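Local coordinates for protein multicopper oxidase (Uncultured bacterium, PDB 4E9X) that probably oxidises electron-donating substrates at one copper site and passes the electrons to a copper cluster that reduces dioxygen to water, at residues N29-G34 with D311-E316; I37-G42 with F93-I98; K138-M143 with Q179-K184; F168-K173 with P293-S298. All blocks are in the same frame, centred on the assembly; numbering follows the deposited sequence.

Interaction 1: residues N29-G34 with D311-E316; sequences NGQVPG and DGFKGE
Gly30 and Phe313 each offer a backbone carbonyl across the contact. Gly315 N donates to Gly30 O at 3.0 Å, almost straight at 168°, and Val32 N donates to Phe313 O, also at 3.0 Å. These two bonds frame Gln31 and Lys314, whose CA atoms lie 4.0 Å apart as a non-hydrogen-bonded pair. The result is a single antiparallel bridge, joining the loop between strands 21-28 and 36-40 of the N-terminal cupredoxin domain to the C-terminal tail that runs on into strand 316-317.

The apolar part rests on Pro33, which follows a cis peptide bond. Its CD stands 3.6 Å from the centroid of the Phe313 ring, 9° off the normal, in a CH-pi contact. Phe313 CG, beside its backbone N (chi1 -63°), turns the ring to Pro33. The Gln31 amide comes to the edge of the same ring, NE2 lying in its plane 3.9 Å from Phe313 CD2, with amide and ring planes steeply inclined.

Polar groups fix that amide. Gln31 NE2 donates to Pro33 O at 2.9 Å, while OE1 accepts from His310 N and from a water that also links Asn29 O and Lys314 NZ. A second water bridges Gly30 O and Gly315 O.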
loop_
_atom_site.group_PDB
_atom_site.type_symbol
_atom_site.label_atom_id
_atom_site.label_comp_id
_atom_site.label_asym_id
_atom_site.label_seq_id
_atom_site.Cartn_x
_atom_site.Cartn_y
_atom_site.Cartn_z
ATOM N N ASN A 29 10.450 28.884 4.394
ATOM C CA ASN A 29 10.567 29.811 5.512
ATOM C C ASN A 29 11.459 29.199 6.578
ATOM O O ASN A 29 11.283 29.488 7.787
ATOM C CB ASN A 29 9.201 30.202 6.070
ATOM C CG ASN A 29 8.441 31.143 5.161
ATOM O OD1 ASN A 29 8.887 31.452 4.054
ATOM N ND2 ASN A 29 7.291 31.618 5.622
ATOM N N GLY A 30 12.441 28.394 6.214
ATOM C CA GLY A 30 13.387 27.883 7.176
ATOM C C GLY A 30 12.806 26.887 8.163
ATOM O O GLY A 30 13.336 26.702 9.245
ATOM N N GLN A 31 11.718 26.176 7.772
ATOM C CA GLN A 31 11.138 25.217 8.720
ATOM C C GLN A 31 10.667 23.979 7.930
ATOM O O GLN A 31 10.383 24.082 6.726
ATOM C CB GLN A 31 9.959 25.827 9.478
ATOM C CG GLN A 31 8.861 26.447 8.571
ATOM C CD GLN A 31 7.662 26.835 9.428
ATOM O OE1 GLN A 31 7.677 27.893 10.078
ATOM N NE2 GLN A 31 6.637 26.001 9.426
ATOM N N VAL A 32 10.552 22.848 8.648
ATOM C CA VAL A 32 10.012 21.611 8.106
ATOM C C VAL A 32 9.066 21.034 9.170
ATOM O O VAL A 32 9.577 20.836 10.289
ATOM C CB VAL A 32 11.034 20.562 7.734
ATOM C CG1 VAL A 32 10.320 19.366 7.106
ATOM C CG2 VAL A 32 12.076 21.160 6.736
ATOM N N PRO A 33 7.780 20.777 8.944
ATOM C CA PRO A 33 7.013 21.105 7.743
ATOM C C PRO A 33 7.057 22.616 7.421
ATOM O O PRO A 33 7.343 23.458 8.298
ATOM C CB PRO A 33 5.591 20.797 8.196
ATOM C CG PRO A 33 5.696 19.767 9.301
ATOM C CD PRO A 33 6.979 20.118 10.005
ATOM N N GLY A 34 6.853 22.921 6.159
ATOM C CA GLY A 34 6.740 24.302 5.726
ATOM C C GLY A 34 5.530 24.954 6.406
ATOM O O GLY A 34 4.689 24.318 7.068
ATOM N N ASP A 311 7.627 28.068 15.145
ATOM C CA ASP A 311 9.023 27.965 15.536
ATOM C C ASP A 311 9.396 26.574 15.999
ATOM O O ASP A 311 10.570 26.237 15.955
ATOM C CB ASP A 311 9.389 29.004 16.613
ATOM C CG ASP A 311 8.504 29.026 17.829
ATOM O OD1 ASP A 311 7.824 28.000 18.103
ATOM O OD2 ASP A 311 8.421 30.099 18.487
ATOM N N GLY A 312 8.464 25.694 16.383
ATOM C CA GLY A 312 8.849 24.316 16.742
ATOM C C GLY A 312 9.343 23.559 15.540
ATOM O O GLY A 312 9.941 22.495 15.704
ATOM N N PHE A 313 9.086 24.069 14.330
ATOM C CA PHE A 313 9.528 23.383 13.098
ATOM C C PHE A 313 10.742 24.059 12.490
ATOM O O PHE A 313 11.244 23.586 11.450
ATOM C CB PHE A 313 8.397 23.445 12.065
ATOM C CG PHE A 313 7.123 22.717 12.493
ATOM C CD1 PHE A 313 7.144 21.667 13.375
ATOM C CD2 PHE A 313 5.924 23.115 11.924
ATOM C CE1 PHE A 313 5.944 21.028 13.659
ATOM C CE2 PHE A 313 4.719 22.474 12.222
ATOM C CZ PHE A 313 4.738 21.381 13.102
ATOM N N LYS A 314 11.239 25.153 13.056
ATOM C CA LYS A 314 12.358 25.880 12.453
ATOM C C LYS A 314 13.719 25.207 12.628
ATOM O O LYS A 314 13.985 24.620 13.689
ATOM C CB LYS A 314 12.469 27.284 13.084
ATOM C CG LYS A 314 11.348 28.194 12.542
ATOM C CD LYS A 314 11.447 29.466 13.386
ATOM C CE LYS A 314 10.443 30.519 13.087
ATOM N NZ LYS A 314 10.889 31.153 11.836
ATOM N N GLY A 315 14.552 25.286 11.568
ATOM C CA GLY A 315 15.913 24.746 11.683
ATOM C C GLY A 315 16.883 25.900 11.920
ATOM O O GLY A 315 16.539 27.084 12.021
ATOM N N GLU A 316 18.152 25.498 12.011
ATOM C CA GLU A 316 19.248 26.400 12.315
ATOM C C GLU A 316 19.983 26.766 11.024
ATOM O O GLU A 316 20.354 25.891 10.213
ATOM C CB GLU A 316 20.219 25.709 13.303
ATOM C CG GLU A 316 19.592 25.409 14.657
ATOM C CD GLU A 316 20.574 24.752 15.636
ATOM O OE1 GLU A 316 21.740 24.460 15.257
ATOM O OE2 GLU A 316 20.135 24.537 16.788
HETATM O O HOH W 1 9.692 29.559 9.984
HETATM O O HOH W 2 14.842 28.540 10.764
#

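Interaction 2: residues I37-G42 with F93-I98; sequences IHVQEG and FKADRI
A methyl group lies against a carboxylate here: Ile98 CG2 sits over the flat face of the Glu41 head group, 3.4 Å from CD. The two side chains run side by side in the same direction. Glu41 is fully extended, with CG anti to the backbone N (chi1 -179°), which carries the carboxylate out along the isoleucine branch. Its oxygens are engaged separately: OE1 accepts from Lys127 N, and OE2 takes a water at 2.8 Å that also donates to Asp96 O.

The backbones meet where Gly42 N donates to Ala95 O at 2.9 Å. The bond is nearly straight at the hydrogen, yet the donor stands well above the carbonyl plane, and Glu41 CA-H adds a contact to the same oxygen. Ala95 centres an inverse gamma turn, and its CB packs 3.9 Å from Val39 CG2. Lys94 NZ makes only a weak 3.4 Å bond to Gly42 O; its salt bridge is with Asp44.

The contact joins the ends of strands 36-40 and 88-94, from different sheets of the cupredoxin sandwich. An alanine in place of Glu41 would probably leave Lys127 N without its acceptor and open a gap beside Ile98 CG2. With a backbone N-H and a water donating to it, the carboxylate is probably ionised despite the methyl on its face.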
loop_
_atom_site.group_PDB
_atom_site.type_symbol
_atom_site.label_atom_id
_atom_site.label_comp_id
_atom_site.label_asym_id
_atom_site.label_seq_id
_atom_site.Cartn_x
_atom_site.Cartn_y
_atom_site.Cartn_z
ATOM N N ILE A 37 -0.632 27.059 5.045
ATOM C CA ILE A 37 -1.415 28.019 4.264
ATOM C C ILE A 37 -2.862 27.581 4.411
ATOM O O ILE A 37 -3.201 26.440 4.101
ATOM C CB ILE A 37 -0.939 28.084 2.792
ATOM C CG1 ILE A 37 0.514 28.474 2.682
ATOM C CG2 ILE A 37 -1.887 28.998 2.017
ATOM C CD1 ILE A 37 1.087 28.358 1.252
ATOM N N HIS A 38 -3.699 28.453 4.908
ATOM C CA HIS A 38 -5.090 28.126 5.233
ATOM C C HIS A 38 -5.952 29.194 4.583
ATOM O O HIS A 38 -5.872 30.372 4.945
ATOM C CB HIS A 38 -5.259 28.064 6.761
ATOM C CG HIS A 38 -6.554 27.485 7.188
ATOM N ND1 HIS A 38 -6.972 27.476 8.517
ATOM C CD2 HIS A 38 -7.548 26.823 6.517
ATOM C CE1 HIS A 38 -8.145 26.847 8.595
ATOM N NE2 HIS A 38 -8.532 26.459 7.434
ATOM N N VAL A 39 -6.757 28.801 3.612
ATOM C CA VAL A 39 -7.587 29.735 2.849
ATOM C C VAL A 39 -8.981 29.167 2.705
ATOM O O VAL A 39 -9.235 28.028 3.144
ATOM C CB VAL A 39 -6.948 30.035 1.485
ATOM C CG1 VAL A 39 -5.527 30.598 1.633
ATOM C CG2 VAL A 39 -6.896 28.845 0.521
ATOM N N GLN A 40 -9.873 29.966 2.113
ATOM C CA GLN A 40 -11.249 29.535 1.855
ATOM C C GLN A 40 -11.462 29.184 0.395
ATOM O O GLN A 40 -10.842 29.806 -0.499
ATOM C CB GLN A 40 -12.192 30.699 2.221
ATOM C CG GLN A 40 -13.650 30.335 2.310
ATOM C CD GLN A 40 -14.420 31.460 3.006
ATOM O OE1 GLN A 40 -14.068 32.642 3.022
ATOM N NE2 GLN A 40 -15.531 31.074 3.620
ATOM N N GLU A 41 -12.353 28.211 0.171
ATOM C CA GLU A 41 -12.740 27.875 -1.195
ATOM C C GLU A 41 -13.115 29.140 -1.950
ATOM O O GLU A 41 -13.860 30.024 -1.488
ATOM C CB GLU A 41 -13.975 26.997 -1.134
ATOM C CG GLU A 41 -14.496 26.529 -2.470
ATOM C CD GLU A 41 -15.754 25.666 -2.364
ATOM O OE1 GLU A 41 -16.264 25.390 -1.260
ATOM O OE2 GLU A 41 -16.209 25.202 -3.435
ATOM N N GLY A 42 -12.532 29.284 -3.152
ATOM C CA GLY A 42 -12.749 30.427 -4.037
ATOM C C GLY A 42 -11.742 31.543 -3.838
ATOM O O GLY A 42 -11.756 32.493 -4.628
ATOM N N PHE A 93 -3.148 31.263 -8.256
ATOM C CA PHE A 93 -4.182 30.278 -8.562
ATOM C C PHE A 93 -5.412 30.592 -7.760
ATOM O O PHE A 93 -5.297 31.222 -6.698
ATOM C CB PHE A 93 -3.709 28.832 -8.321
ATOM C CG PHE A 93 -3.195 28.584 -6.915
ATOM C CD1 PHE A 93 -4.055 28.186 -5.894
ATOM C CD2 PHE A 93 -1.854 28.760 -6.646
ATOM C CE1 PHE A 93 -3.532 27.983 -4.624
ATOM C CE2 PHE A 93 -1.337 28.547 -5.390
ATOM C CZ PHE A 93 -2.184 28.152 -4.349
ATOM N N LYS A 94 -6.568 30.147 -8.233
ATOM C CA LYS A 94 -7.764 30.208 -7.424
ATOM C C LYS A 94 -7.903 28.878 -6.704
ATOM O O LYS A 94 -7.731 27.796 -7.253
ATOM C CB LYS A 94 -9.028 30.450 -8.271
ATOM C CG LYS A 94 -10.370 30.556 -7.535
ATOM C CD LYS A 94 -11.485 30.836 -8.507
ATOM C CE LYS A 94 -11.452 32.272 -8.979
ATOM N NZ LYS A 94 -12.006 33.189 -7.927
ATOM N N ALA A 95 -8.271 28.995 -5.399
ATOM C CA ALA A 95 -8.453 27.832 -4.567
ATOM C C ALA A 95 -9.851 27.240 -4.756
ATOM O O ALA A 95 -10.641 27.253 -3.804
ATOM C CB ALA A 95 -8.243 28.265 -3.106
ATOM N N ASP A 96 -10.139 26.721 -5.943
ATOM C CA ASP A 96 -11.477 26.223 -6.211
ATOM C C ASP A 96 -11.573 24.762 -5.824
ATOM O O ASP A 96 -12.680 24.235 -5.804
ATOM C CB ASP A 96 -11.928 26.428 -7.645
ATOM C CG ASP A 96 -10.983 26.015 -8.716
ATOM O OD1 ASP A 96 -10.010 25.285 -8.481
ATOM O OD2 ASP A 96 -11.227 26.459 -9.873
ATOM N N ARG A 97 -10.505 24.089 -5.521
ATOM C CA ARG A 97 -10.508 22.685 -5.061
ATOM C C ARG A 97 -10.433 22.656 -3.540
ATOM O O ARG A 97 -9.490 23.191 -2.981
ATOM C CB ARG A 97 -9.329 21.913 -5.705
ATOM C CG ARG A 97 -9.084 20.523 -4.977
ATOM C CD ARG A 97 -10.217 19.568 -5.194
ATOM N NE ARG A 97 -9.667 18.214 -5.295
ATOM C CZ ARG A 97 -9.163 17.506 -4.297
ATOM N NH1 ARG A 97 -9.123 17.949 -3.052
ATOM N NH2 ARG A 97 -8.708 16.295 -4.583
ATOM N N ILE A 98 -11.420 22.063 -2.891
ATOM C CA ILE A 98 -11.465 22.103 -1.435
ATOM C C ILE A 98 -10.598 21.011 -0.829
ATOM O O ILE A 98 -10.230 20.002 -1.422
ATOM C CB ILE A 98 -12.937 21.935 -0.997
ATOM C CG1 ILE A 98 -13.520 20.555 -1.367
ATOM C CG2 ILE A 98 -13.803 23.048 -1.549
ATOM C CD1 ILE A 98 -14.975 20.307 -1.009
HETATM O O HOH W 3 -14.980 25.737 -5.873
#

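Interaction 3: residues K138-M143 with Q179-K184; sequences KDVIMM and QPLRVK
Strands 138-143 and 181-183 run antiparallel, at 171°, with their axes 9.9 Å apart, too far for backbone pairing and right for two sheets packed face to face. Side chains fill the space between them. Val140 and Leu181 reach toward each other tip to tip, CG1 of the valine 3.9 Å from CD1 of the leucine. Met142 comes in at about a right angle, and the methyl at the end of its extended chain, CE, touches the same Leu181 CD1 at 3.6 Å. That leucine is modelled in two conformers, and these contacts belong to one of them.

Lys138 closes the other end. Its chain leaves CA extended and then kinks at chi3 (-59°), which lays CE across Val183 CG1 at 3.8 Å and 3.1 Å from Arg182 O; a second bend, at chi4, turns NZ. NZ is near that carbonyl too, but the angle is poor for a direct bond; instead a water accepts a hydrogen bond from NZ at 2.8 Å and donates one to Arg182 O. An alanine at Lys138 is likely to leave that water without its donor and open a gap beside Val183 CG1.

This is the interior of a cupredoxin beta sandwich. In its own sheet, strand 138-147 lies between strands 167-170 and 187-195. Strand 181-183 is the outermost strand of the opposing sheet, paired in parallel with 270-275, where Glu274 takes the salt bridge of Arg182. Phe296, from the loop after that strand, packs on Val140.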
loop_
_atom_site.group_PDB
_atom_site.type_symbol
_atom_site.label_atom_id
_atom_site.label_comp_id
_atom_site.label_asym_id
_atom_site.label_seq_id
_atom_site.Cartn_x
_atom_site.Cartn_y
_atom_site.Cartn_z
ATOM N N LYS A 138 -10.905 20.059 17.390
ATOM C CA LYS A 138 -9.446 20.105 17.258
ATOM C C LYS A 138 -9.077 19.537 15.889
ATOM O O LYS A 138 -9.603 18.476 15.544
ATOM C CB LYS A 138 -8.804 19.254 18.341
ATOM C CG LYS A 138 -7.275 19.445 18.416
ATOM C CD LYS A 138 -6.678 18.410 19.360
ATOM C CE LYS A 138 -7.247 18.483 20.789
ATOM N NZ LYS A 138 -7.063 19.872 21.305
ATOM N N ASP A 139 -8.239 20.244 15.163
ATOM C CA ASP A 139 -7.798 19.879 13.808
ATOM C C ASP A 139 -6.326 19.623 13.878
ATOM O O ASP A 139 -5.612 20.414 14.517
ATOM C CB ASP A 139 -8.227 21.029 12.870
ATOM C CG ASP A 139 -8.205 20.714 11.401
ATOM O OD1 ASP A 139 -7.785 19.632 10.967
ATOM O OD2 ASP A 139 -8.647 21.625 10.648
ATOM N N VAL A 140 -5.869 18.523 13.299
ATOM C CA VAL A 140 -4.536 17.969 13.489
ATOM C C VAL A 140 -3.938 17.592 12.141
ATOM O O VAL A 140 -4.538 16.839 11.397
ATOM C CB VAL A 140 -4.672 16.692 14.359
ATOM C CG1 VAL A 140 -3.371 15.912 14.544
ATOM C CG2 VAL A 140 -5.274 17.067 15.739
ATOM N N ILE A 141 -2.736 18.091 11.884
ATOM C CA ILE A 141 -1.990 17.748 10.654
ATOM C C ILE A 141 -0.877 16.815 11.001
ATOM O O ILE A 141 -0.057 17.130 11.877
ATOM C CB ILE A 141 -1.477 19.045 9.998
ATOM C CG1 ILE A 141 -2.649 19.753 9.258
ATOM C CG2 ILE A 141 -0.291 18.806 9.048
ATOM C CD1 ILE A 141 -2.359 21.170 8.810
ATOM N N MET A 142 -0.792 15.689 10.299
ATOM C CA MET A 142 0.278 14.693 10.454
ATOM C C MET A 142 0.916 14.384 9.104
ATOM O O MET A 142 0.330 13.670 8.269
ATOM C CB MET A 142 -0.244 13.372 11.053
ATOM C CG MET A 142 -0.708 13.587 12.516
ATOM S SD MET A 142 -0.948 11.985 13.280
ATOM C CE MET A 142 -1.737 12.390 14.836
ATOM N N MET A 143 2.133 14.918 8.879
ATOM C CA MET A 143 2.805 14.722 7.576
ATOM C C MET A 143 3.932 13.742 7.791
ATOM O O MET A 143 4.902 14.035 8.543
ATOM C CB MET A 143 3.358 16.083 7.097
ATOM C CG MET A 143 2.239 17.132 6.987
ATOM S SD MET A 143 2.724 18.665 6.128
ATOM C CE MET A 143 2.735 18.090 4.432
ATOM N N GLN A 179 5.599 15.039 19.734
ATOM C CA GLN A 179 4.830 15.624 20.853
ATOM C C GLN A 179 3.505 14.873 20.967
ATOM O O GLN A 179 2.980 14.372 19.953
ATOM C CB GLN A 179 4.521 17.102 20.552
ATOM C CG GLN A 179 5.791 17.946 20.560
ATOM C CD GLN A 179 6.159 18.389 21.956
ATOM O OE1 GLN A 179 5.336 18.302 22.859
ATOM N NE2 GLN A 179 7.397 18.836 22.094
ATOM N N PRO A 180 2.943 14.856 22.145
ATOM C CA PRO A 180 1.637 14.232 22.336
ATOM C C PRO A 180 0.530 15.035 21.699
ATOM O O PRO A 180 0.612 16.252 21.484
ATOM C CB PRO A 180 1.459 14.252 23.892
ATOM C CG PRO A 180 2.341 15.399 24.364
ATOM C CD PRO A 180 3.518 15.395 23.401
ATOM N N LEU A 181 -0.557 14.322 21.418
ATOM C CA LEU A 181 -1.824 14.889 20.920
ATOM C C LEU A 181 -2.726 14.956 22.148
ATOM O O LEU A 181 -3.271 13.927 22.610
ATOM C CB LEU A 181 -2.355 14.010 19.788
ATOM C CG LEU A 181 -3.397 14.547 18.821
ATOM C CD1 LEU A 181 -3.620 13.595 17.645
ATOM C CD2 LEU A 181 -4.714 14.816 19.531
ATOM N N ARG A 182 -2.852 16.158 22.745
ATOM C CA ARG A 182 -3.571 16.318 24.007
ATOM C C ARG A 182 -5.026 16.649 23.750
ATOM O O ARG A 182 -5.340 17.589 22.996
ATOM C CB ARG A 182 -2.911 17.397 24.907
ATOM C CG ARG A 182 -1.537 16.894 25.360
ATOM C CD ARG A 182 -0.974 17.793 26.459
ATOM N NE ARG A 182 0.271 17.279 26.963
ATOM C CZ ARG A 182 1.098 17.953 27.736
ATOM N NH1 ARG A 182 0.851 19.195 28.079
ATOM N NH2 ARG A 182 2.240 17.386 28.156
ATOM N N VAL A 183 -5.898 15.864 24.359
ATOM C CA VAL A 183 -7.358 16.014 24.197
ATOM C C VAL A 183 -7.994 16.009 25.555
ATOM O O VAL A 183 -7.372 15.683 26.561
ATOM C CB VAL A 183 -7.963 14.883 23.339
ATOM C CG1 VAL A 183 -7.261 14.897 21.950
ATOM C CG2 VAL A 183 -7.831 13.531 24.034
ATOM N N LYS A 184 -9.285 16.334 25.588
ATOM C CA LYS A 184 -10.097 16.075 26.778
ATOM C C LYS A 184 -11.365 15.360 26.317
ATOM O O LYS A 184 -11.779 15.420 25.161
ATOM C CB LYS A 184 -10.423 17.331 27.585
ATOM C CG LYS A 184 -11.387 18.244 26.849
ATOM C CD LYS A 184 -11.689 19.435 27.770
ATOM C CE LYS A 184 -12.815 20.273 27.222
ATOM N NZ LYS A 184 -13.205 21.334 28.231
HETATM O O HOH W 4 -4.260 19.799 20.974
#

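Interaction 4: residues F168-K173 with P293-S298; sequences FSVNAK and PNFFYS
Two tight turns meet, a type I' turn from Val170 to Lys173 and a type I turn from Asn294 to Tyr297, with the CA atoms of Asn171 and Phe296 7.4 Å apart. The first is closed by backbone bonds in both directions between Val170 and Lys173, as in a two-residue beta hairpin.

Asn171 makes the polar link. Its ND2 donates to Phe295 O at 2.9 Å, in the carbonyl plane and on a lone pair. CG lies beside the backbone N, anti to the carbonyl carbon (chi1 -65°), which points the amide at the loop 293-298. Its other links reach strand 138-147: ND2 also donates to Ile141 O, and OD1 accepts from Met143 N. The amide is thereby held at both ends, which fixes its rotation.

Around it the contact is aromatic. The Phe295 ring and the Lys173 chain lie alongside each other, running in opposite senses, with CG of the lysine at the ring edge, 3.7 Å from Phe295 CE1; NZ goes on to bond Gly312 O. Phe295 CZ also approaches Val170 O at 3.4 Å. Within the loop, Phe295 turns its CD2 edge over the centre of the Phe296 ring, 3.5 Å above the plane. Val170 CG2 meets that second ring at its edge, 4.3 Å from CE1.

Strand 167-170 is the outer strand of its sheet in the second cupredoxin domain, and 138-147 is its neighbour. The loop carrying the two phenylalanines, between strands 270-275 and 306-308, passes beside that neighbour, where Phe296 shares a backbone hydrogen bond with Ile141.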
loop_
_atom_site.group_PDB
_atom_site.type_symbol
_atom_site.label_atom_id
_atom_site.label_comp_id
_atom_site.label_asym_id
_atom_site.label_seq_id
_atom_site.Cartn_x
_atom_site.Cartn_y
_atom_site.Cartn_z
ATOM N N PHE A 168 12.447 7.792 10.533
ATOM C CA PHE A 168 11.017 7.952 10.168
ATOM C C PHE A 168 10.349 9.005 11.039
ATOM O O PHE A 168 10.726 9.105 12.215
ATOM C CB PHE A 168 10.268 6.603 10.256
ATOM C CG PHE A 168 11.014 5.493 9.522
ATOM C CD1 PHE A 168 10.783 5.317 8.157
ATOM C CD2 PHE A 168 11.957 4.713 10.187
ATOM C CE1 PHE A 168 11.513 4.361 7.470
ATOM C CE2 PHE A 168 12.695 3.753 9.477
ATOM C CZ PHE A 168 12.460 3.604 8.121
ATOM N N SER A 169 9.392 9.764 10.529
ATOM C CA SER A 169 8.886 10.848 11.344
ATOM C C SER A 169 7.440 11.182 11.032
ATOM O O SER A 169 6.881 10.857 9.976
ATOM C CB SER A 169 9.742 12.119 11.128
ATOM O OG SER A 169 9.748 12.465 9.715
ATOM N N VAL A 170 6.841 11.903 11.987
ATOM C CA VAL A 170 5.666 12.710 11.732
ATOM C C VAL A 170 6.075 14.157 11.975
ATOM O O VAL A 170 6.706 14.472 12.997
ATOM C CB VAL A 170 4.456 12.270 12.600
ATOM C CG1 VAL A 170 4.779 12.210 14.087
ATOM C CG2 VAL A 170 3.247 13.223 12.347
ATOM N N ASN A 171 5.741 15.044 11.057
ATOM C CA ASN A 171 6.085 16.482 11.124
ATOM C C ASN A 171 7.559 16.657 11.429
ATOM O O ASN A 171 7.938 17.503 12.250
ATOM C CB ASN A 171 5.189 17.216 12.119
ATOM C CG ASN A 171 3.744 17.185 11.629
ATOM O OD1 ASN A 171 3.494 16.783 10.503
ATOM N ND2 ASN A 171 2.781 17.559 12.483
ATOM N N ALA A 172 8.377 15.841 10.756
ATOM C CA ALA A 172 9.853 15.931 10.779
ATOM C C ALA A 172 10.484 15.640 12.140
ATOM O O ALA A 172 11.659 15.968 12.325
ATOM C CB ALA A 172 10.351 17.263 10.220
ATOM N N LYS A 173 9.787 14.960 13.052
ATOM C CA LYS A 173 10.446 14.462 14.261
ATOM C C LYS A 173 10.140 12.977 14.422
ATOM O O LYS A 173 9.083 12.464 14.078
ATOM C CB LYS A 173 10.032 15.289 15.495
ATOM C CG LYS A 173 10.077 16.803 15.227
ATOM C CD LYS A 173 10.264 17.710 16.427
ATOM C CE LYS A 173 9.936 19.169 16.081
ATOM N NZ LYS A 173 11.056 19.789 15.310
ATOM N N PRO A 293 2.095 22.831 21.969
ATOM C CA PRO A 293 0.668 22.631 21.616
ATOM C C PRO A 293 0.420 22.751 20.118
ATOM O O PRO A 293 -0.710 22.445 19.668
ATOM C CB PRO A 293 -0.060 23.732 22.355
ATOM C CG PRO A 293 0.984 24.759 22.699
ATOM C CD PRO A 293 2.340 24.062 22.744
ATOM N N ASN A 294 1.380 23.256 19.342
ATOM C CA ASN A 294 1.191 23.432 17.911
ATOM C C ASN A 294 1.978 22.466 17.049
ATOM O O ASN A 294 2.134 22.719 15.846
ATOM C CB ASN A 294 1.589 24.880 17.518
ATOM C CG ASN A 294 0.885 25.350 16.267
ATOM O OD1 ASN A 294 -0.288 25.049 16.024
ATOM N ND2 ASN A 294 1.608 26.159 15.481
ATOM N N PHE A 295 2.426 21.362 17.603
ATOM C CA PHE A 295 3.211 20.374 16.863
ATOM C C PHE A 295 2.425 19.785 15.699
ATOM O O PHE A 295 3.033 19.322 14.744
ATOM C CB PHE A 295 3.643 19.272 17.836
ATOM C CG PHE A 295 4.485 18.189 17.122
ATOM C CD1 PHE A 295 5.801 18.403 16.780
ATOM C CD2 PHE A 295 3.885 16.981 16.788
ATOM C CE1 PHE A 295 6.534 17.415 16.099
ATOM C CE2 PHE A 295 4.581 15.995 16.117
ATOM C CZ PHE A 295 5.901 16.218 15.776
ATOM N N PHE A 296 1.096 19.772 15.786
ATOM C CA PHE A 296 0.257 19.299 14.685
ATOM C C PHE A 296 -0.520 20.436 14.050
ATOM O O PHE A 296 -1.534 20.214 13.385
ATOM C CB PHE A 296 -0.740 18.215 15.181
ATOM C CG PHE A 296 -0.085 17.036 15.867
ATOM C CD1 PHE A 296 0.534 16.046 15.102
ATOM C CD2 PHE A 296 -0.067 16.907 17.259
ATOM C CE1 PHE A 296 1.113 14.935 15.701
ATOM C CE2 PHE A 296 0.514 15.771 17.862
ATOM C CZ PHE A 296 1.124 14.798 17.089
ATOM N N TYR A 297 -0.001 21.679 14.221
ATOM C CA TYR A 297 -0.625 22.881 13.638
ATOM C C TYR A 297 -1.999 23.160 14.215
ATOM O O TYR A 297 -2.761 23.984 13.705
ATOM C CB TYR A 297 -0.641 22.869 12.109
ATOM C CG TYR A 297 0.557 23.469 11.431
ATOM C CD1 TYR A 297 1.085 24.697 11.794
ATOM C CD2 TYR A 297 1.133 22.806 10.344
ATOM C CE1 TYR A 297 2.204 25.256 11.135
ATOM C CE2 TYR A 297 2.237 23.334 9.679
ATOM C CZ TYR A 297 2.760 24.554 10.070
ATOM O OH TYR A 297 3.855 25.117 9.449
ATOM N N SER A 298 -2.381 22.540 15.362
ATOM C CA SER A 298 -3.782 22.690 15.816
ATOM C C SER A 298 -4.086 24.079 16.315
ATOM O O SER A 298 -5.203 24.501 16.229
ATOM C CB SER A 298 -4.050 21.701 16.962
ATOM O OG SER A 298 -3.921 20.362 16.519
#

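Overall arrangement
Interactions 1, 3 and 4 form one connected region, while interaction 2 lies apart, its centre 23 to 24 Å from the others. Interactions 3 and 4, centres 8 Å apart, share a sheet and are tied by Asp139 O to Ser298 OG at 2.6 Å. Interaction 4 meets interaction 1 where Tyr297 OH bonds Gly34 O at 2.6 Å and Lys173 NZ bonds Gly312 O at 3.0 Å, bringing the 29-34 loop and the C-terminal tail against the second cupredoxin domain. Pro33 packs on Met143 of interaction 3. None of the four supplies a copper ligand: the nearest side chains, Val32, Asp96, Met142 and Val170, stand about 11, 13, 13 and 14 Å from a bound copper.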